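Local coordinates for protein N5-Carboxyaminoimidazole ribonucleotide synthetase (PDB 3ORQ) that catalyses the ATP-dependent carboxylation of 5-aminoimidazole ribonucleotide with bicarbonate, giving N5-carboxyaminoimidazole ribonucleotide in purine biosynthesis, at residues Asn68-Tyr79 and Lys95-Ile105. Residues are numbered along the deposited sequence; the frame is centred on the assembly and turned at random.
Sequences NQLGQKCDVITY and KYNIPQGYQAI
With CG set between the backbone N and the carbonyl carbon (chi1 42°), the ring of Tyr79 is offered to Gln100, whose chain runs extended beyond CG (chi2 172°) and lays its amide over one face, the two planes only 11° apart. Ile105 CD1 packs on the opposite face, 3.9 Å from the Tyr79 ring centroid, an apolar tip suited to a CH-pi contact. The Gln100 amide is held at both ends: Thr78 OG1, which also bonds His294, donates to Gln100 OE1 over 2.6 Å, and a water joins Gln100 NE2 to Tyr79 O. A second water ties Gln100 OE1 and N to Ile77 O.

On helix 64-73, Gly71, lacking a side chain, lets the Tyr96 ring settle with Gly71 CA 3.6 Å from its centroid. At the ring edge Tyr96 OH donates to Asn68 OD1 (2.7 Å) and accepts from Lys95 NZ. Asn97 ND2 reaches Asp75 O at 3.0 Å, on a lone pair in the carbonyl plane.

Strand 76-79 is outermost in this chain's parallel Rossmann-like sheet; residues 97-98 run beside it, joined by one direct backbone bond, Ile77 N to Asn97 O. Accepting at OE1 and donating at NE2 orients the Gln100 amide and holds it stacked on Tyr79.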
loop_
_atom_site.group_PDB
_atom_site.type_symbol
_atom_site.label_atom_id
_atom_site.label_comp_id
_atom_site.label_asym_id
_atom_site.label_seq_id
_atom_site.Cartn_x
_atom_site.Cartn_y
_atom_site.Cartn_z
ATOM N N ASN A 68 10.658 -13.099 -24.388
ATOM C CA ASN A 68 9.521 -13.302 -25.258
ATOM C C ASN A 68 8.297 -13.975 -24.623
ATOM O O ASN A 68 7.159 -13.576 -24.891
ATOM C CB ASN A 68 9.925 -13.975 -26.547
ATOM C CG ASN A 68 10.251 -12.965 -27.611
ATOM O OD1 ASN A 68 9.350 -12.516 -28.344
ATOM N ND2 ASN A 68 11.539 -12.560 -27.692
ATOM N N GLN A 69 8.541 -14.994 -23.799
ATOM C CA GLN A 69 7.491 -15.568 -22.982
ATOM C C GLN A 69 6.832 -14.511 -22.087
ATOM O O GLN A 69 5.615 -14.487 -21.943
ATOM C CB GLN A 69 8.019 -16.750 -22.163
ATOM C CG GLN A 69 8.073 -18.058 -22.979
ATOM C CD GLN A 69 6.688 -18.450 -23.562
ATOM O OE1 GLN A 69 6.411 -18.243 -24.750
ATOM N NE2 GLN A 69 5.822 -19.000 -22.711
ATOM N N LEU A 70 7.629 -13.619 -21.518
ATOM C CA LEU A 70 7.074 -12.523 -20.756
ATOM C C LEU A 70 6.123 -11.680 -21.616
ATOM O O LEU A 70 4.995 -11.383 -21.206
ATOM C CB LEU A 70 8.166 -11.657 -20.155
ATOM C CG LEU A 70 7.630 -10.498 -19.312
ATOM C CD1 LEU A 70 6.942 -11.026 -18.050
ATOM C CD2 LEU A 70 8.763 -9.624 -18.934
ATOM N N GLY A 71 6.560 -11.329 -22.825
ATOM C CA GLY A 71 5.728 -10.563 -23.738
ATOM C C GLY A 71 4.474 -11.283 -24.174
ATOM O O GLY A 71 3.445 -10.644 -24.358
ATOM N N GLN A 72 4.549 -12.604 -24.365
ATOM C CA GLN A 72 3.381 -13.390 -24.733
ATOM C C GLN A 72 2.303 -13.368 -23.631
ATOM O O GLN A 72 1.120 -13.520 -23.921
ATOM C CB GLN A 72 3.758 -14.846 -25.040
ATOM C CG GLN A 72 4.350 -15.078 -26.443
ATOM C CD GLN A 72 3.309 -14.898 -27.558
ATOM O OE1 GLN A 72 2.281 -15.589 -27.576
ATOM N NE2 GLN A 72 3.575 -13.971 -28.491
ATOM N N LYS A 73 2.717 -13.192 -22.378
ATOM C CA LYS A 73 1.766 -13.254 -21.263
ATOM C C LYS A 73 1.160 -11.913 -20.873
ATOM O O LYS A 73 0.209 -11.870 -20.098
ATOM C CB LYS A 73 2.460 -13.850 -20.042
ATOM C CG LYS A 73 2.915 -15.282 -20.234
ATOM C CD LYS A 73 3.795 -15.765 -19.085
ATOM C CE LYS A 73 4.397 -17.118 -19.395
ATOM N NZ LYS A 73 3.311 -18.113 -19.540
ATOM N N CYS A 74 1.691 -10.818 -21.403
ATOM C CA CYS A 74 1.427 -9.491 -20.826
ATOM C C CYS A 74 0.794 -8.568 -21.833
ATOM O O CYS A 74 1.006 -8.722 -23.049
ATOM C CB CYS A 74 2.752 -8.850 -20.334
ATOM S SG CYS A 74 3.503 -9.780 -18.972
ATOM N N ASP A 75 0.042 -7.595 -21.332
ATOM C CA ASP A 75 -0.541 -6.575 -22.212
ATOM C C ASP A 75 0.329 -5.322 -22.251
ATOM O O ASP A 75 0.212 -4.494 -23.169
ATOM C CB ASP A 75 -1.946 -6.228 -21.733
ATOM C CG ASP A 75 -2.845 -7.430 -21.708
ATOM O OD1 ASP A 75 -3.167 -7.955 -22.789
ATOM O OD2 ASP A 75 -3.208 -7.892 -20.623
ATOM N N VAL A 76 1.179 -5.174 -21.237
ATOM C CA VAL A 76 2.170 -4.088 -21.195
ATOM C C VAL A 76 3.399 -4.593 -20.485
ATOM O O VAL A 76 3.288 -5.401 -19.582
ATOM C CB VAL A 76 1.613 -2.791 -20.503
ATOM C CG1 VAL A 76 1.322 -3.025 -19.046
ATOM C CG2 VAL A 76 2.586 -1.667 -20.631
ATOM N N ILE A 77 4.575 -4.130 -20.881
ATOM C CA ILE A 77 5.812 -4.536 -20.176
ATOM C C ILE A 77 6.558 -3.303 -19.696
ATOM O O ILE A 77 6.709 -2.335 -20.442
ATOM C CB ILE A 77 6.730 -5.412 -21.043
ATOM C CG1 ILE A 77 6.083 -6.756 -21.364
ATOM C CG2 ILE A 77 8.049 -5.670 -20.376
ATOM C CD1 ILE A 77 6.763 -7.420 -22.502
ATOM N N THR A 78 6.960 -3.325 -18.430
ATOM C CA THR A 78 7.787 -2.253 -17.853
ATOM C C THR A 78 9.009 -2.901 -17.217
ATOM O O THR A 78 9.149 -4.121 -17.220
ATOM C CB THR A 78 7.021 -1.406 -16.807
ATOM O OG1 THR A 78 7.852 -0.328 -16.335
ATOM C CG2 THR A 78 6.535 -2.274 -15.614
ATOM N N TYR A 79 9.923 -2.093 -16.709
ATOM C CA TYR A 79 11.154 -2.650 -16.193
ATOM C C TYR A 79 11.448 -1.929 -14.932
ATOM O O TYR A 79 11.056 -0.764 -14.760
ATOM C CB TYR A 79 12.337 -2.500 -17.179
ATOM C CG TYR A 79 12.407 -1.169 -17.864
ATOM C CD1 TYR A 79 12.950 -0.057 -17.226
ATOM C CD2 TYR A 79 11.932 -1.009 -19.159
ATOM C CE1 TYR A 79 12.969 1.209 -17.864
ATOM C CE2 TYR A 79 11.997 0.263 -19.822
ATOM C CZ TYR A 79 12.503 1.337 -19.156
ATOM O OH TYR A 79 12.558 2.531 -19.782
ATOM N N LYS A 95 7.778 -5.912 -30.899
ATOM C CA LYS A 95 6.798 -6.977 -30.967
ATOM C C LYS A 95 5.676 -6.843 -29.930
ATOM O O LYS A 95 4.563 -7.290 -30.166
ATOM C CB LYS A 95 7.488 -8.329 -30.797
ATOM C CG LYS A 95 6.615 -9.516 -31.153
ATOM C CD LYS A 95 7.396 -10.845 -31.088
ATOM C CE LYS A 95 6.536 -12.017 -31.605
ATOM N NZ LYS A 95 6.809 -13.312 -30.896
ATOM N N TYR A 96 5.963 -6.227 -28.786
ATOM C CA TYR A 96 4.977 -6.103 -27.717
ATOM C C TYR A 96 4.767 -4.670 -27.282
ATOM O O TYR A 96 5.406 -3.790 -27.774
ATOM C CB TYR A 96 5.410 -6.939 -26.516
ATOM C CG TYR A 96 5.758 -8.356 -26.885
ATOM C CD1 TYR A 96 4.744 -9.319 -27.062
ATOM C CD2 TYR A 96 7.102 -8.742 -27.082
ATOM C CE1 TYR A 96 5.056 -10.635 -27.445
ATOM C CE2 TYR A 96 7.425 -10.043 -27.447
ATOM C CZ TYR A 96 6.400 -10.987 -27.642
ATOM O OH TYR A 96 6.717 -12.283 -28.005
ATOM N N ASN A 97 3.874 -4.455 -26.320
ATOM C CA ASN A 97 3.525 -3.102 -25.880
ATOM C C ASN A 97 4.384 -2.626 -24.702
ATOM O O ASN A 97 4.213 -3.108 -23.536
ATOM C CB ASN A 97 2.039 -3.037 -25.537
ATOM C CG ASN A 97 1.626 -1.683 -25.016
ATOM O OD1 ASN A 97 2.060 -0.669 -25.533
ATOM N ND2 ASN A 97 0.804 -1.662 -23.971
ATOM N N ILE A 98 5.304 -1.714 -25.014
ATOM C CA ILE A 98 6.243 -1.149 -24.041
ATOM C C ILE A 98 6.329 0.365 -24.301
ATOM O O ILE A 98 7.237 0.841 -24.991
ATOM C CB ILE A 98 7.659 -1.771 -24.156
ATOM C CG1 ILE A 98 7.577 -3.319 -24.313
ATOM C CG2 ILE A 98 8.580 -1.388 -22.930
ATOM C CD1 ILE A 98 8.965 -4.044 -24.242
ATOM N N PRO A 99 5.378 1.120 -23.761
ATOM C CA PRO A 99 5.305 2.531 -24.061
ATOM C C PRO A 99 6.573 3.267 -23.621
ATOM O O PRO A 99 6.864 4.331 -24.145
ATOM C CB PRO A 99 4.100 3.006 -23.261
ATOM C CG PRO A 99 3.324 1.793 -22.954
ATOM C CD PRO A 99 4.296 0.678 -22.862
ATOM N N GLN A 100 7.311 2.697 -22.669
ATOM C CA GLN A 100 8.603 3.265 -22.249
ATOM C C GLN A 100 9.690 3.242 -23.319
ATOM O O GLN A 100 10.661 4.016 -23.234
ATOM C CB GLN A 100 9.106 2.541 -20.988
ATOM C CG GLN A 100 8.431 2.987 -19.720
ATOM C CD GLN A 100 8.820 2.097 -18.553
ATOM O OE1 GLN A 100 8.453 0.916 -18.506
ATOM N NE2 GLN A 100 9.603 2.648 -17.624
ATOM N N GLY A 101 9.546 2.391 -24.343
ATOM C CA GLY A 101 10.516 2.395 -25.480
ATOM C C GLY A 101 11.860 1.860 -25.012
ATOM O O GLY A 101 11.944 1.244 -23.930
ATOM N N TYR A 102 12.905 2.044 -25.809
ATOM C CA TYR A 102 14.246 1.558 -25.465
ATOM C C TYR A 102 15.258 2.712 -25.392
ATOM O O TYR A 102 16.380 2.525 -24.938
ATOM C CB TYR A 102 14.734 0.493 -26.469
ATOM C CG TYR A 102 14.928 1.068 -27.854
ATOM C CD1 TYR A 102 13.825 1.283 -28.696
ATOM C CD2 TYR A 102 16.188 1.475 -28.295
ATOM C CE1 TYR A 102 13.972 1.833 -29.957
ATOM C CE2 TYR A 102 16.347 2.036 -29.573
ATOM C CZ TYR A 102 15.227 2.214 -30.392
ATOM O OH TYR A 102 15.357 2.769 -31.650
ATOM N N GLN A 103 14.858 3.895 -25.818
ATOM C CA GLN A 103 15.792 5.021 -25.877
ATOM C C GLN A 103 16.289 5.405 -24.483
ATOM O O GLN A 103 17.477 5.665 -24.291
ATOM C CB GLN A 103 15.146 6.238 -26.570
ATOM C CG GLN A 103 16.082 7.430 -26.708
ATOM C CD GLN A 103 15.348 8.739 -26.984
ATOM O OE1 GLN A 103 14.224 8.922 -26.531
ATOM N NE2 GLN A 103 16.004 9.671 -27.695
ATOM N N ALA A 104 15.366 5.492 -23.526
ATOM C CA ALA A 104 15.733 5.912 -22.184
ATOM C C ALA A 104 16.825 4.985 -21.699
ATOM O O ALA A 104 17.899 5.437 -21.297
ATOM C CB ALA A 104 14.528 5.873 -21.246
ATOM N N ILE A 105 16.562 3.681 -21.773
ATOM C CA ILE A 105 17.499 2.682 -21.297
ATOM C C ILE A 105 18.807 2.738 -22.023
ATOM O O ILE A 105 19.826 2.808 -21.373
ATOM C CB ILE A 105 16.951 1.258 -21.410
ATOM C CG1 ILE A 105 15.831 1.034 -20.392
ATOM C CG2 ILE A 105 18.081 0.249 -21.219
ATOM C CD1 ILE A 105 16.277 0.855 -18.935
HETATM O O HOH W 1 2.022 -6.543 -25.306
HETATM O O HOH W 2 6.813 0.351 -20.637
HETATM O O HOH W 3 13.696 2.886 -22.366
HETATM O O HOH W 4 10.909 1.991 -15.202
#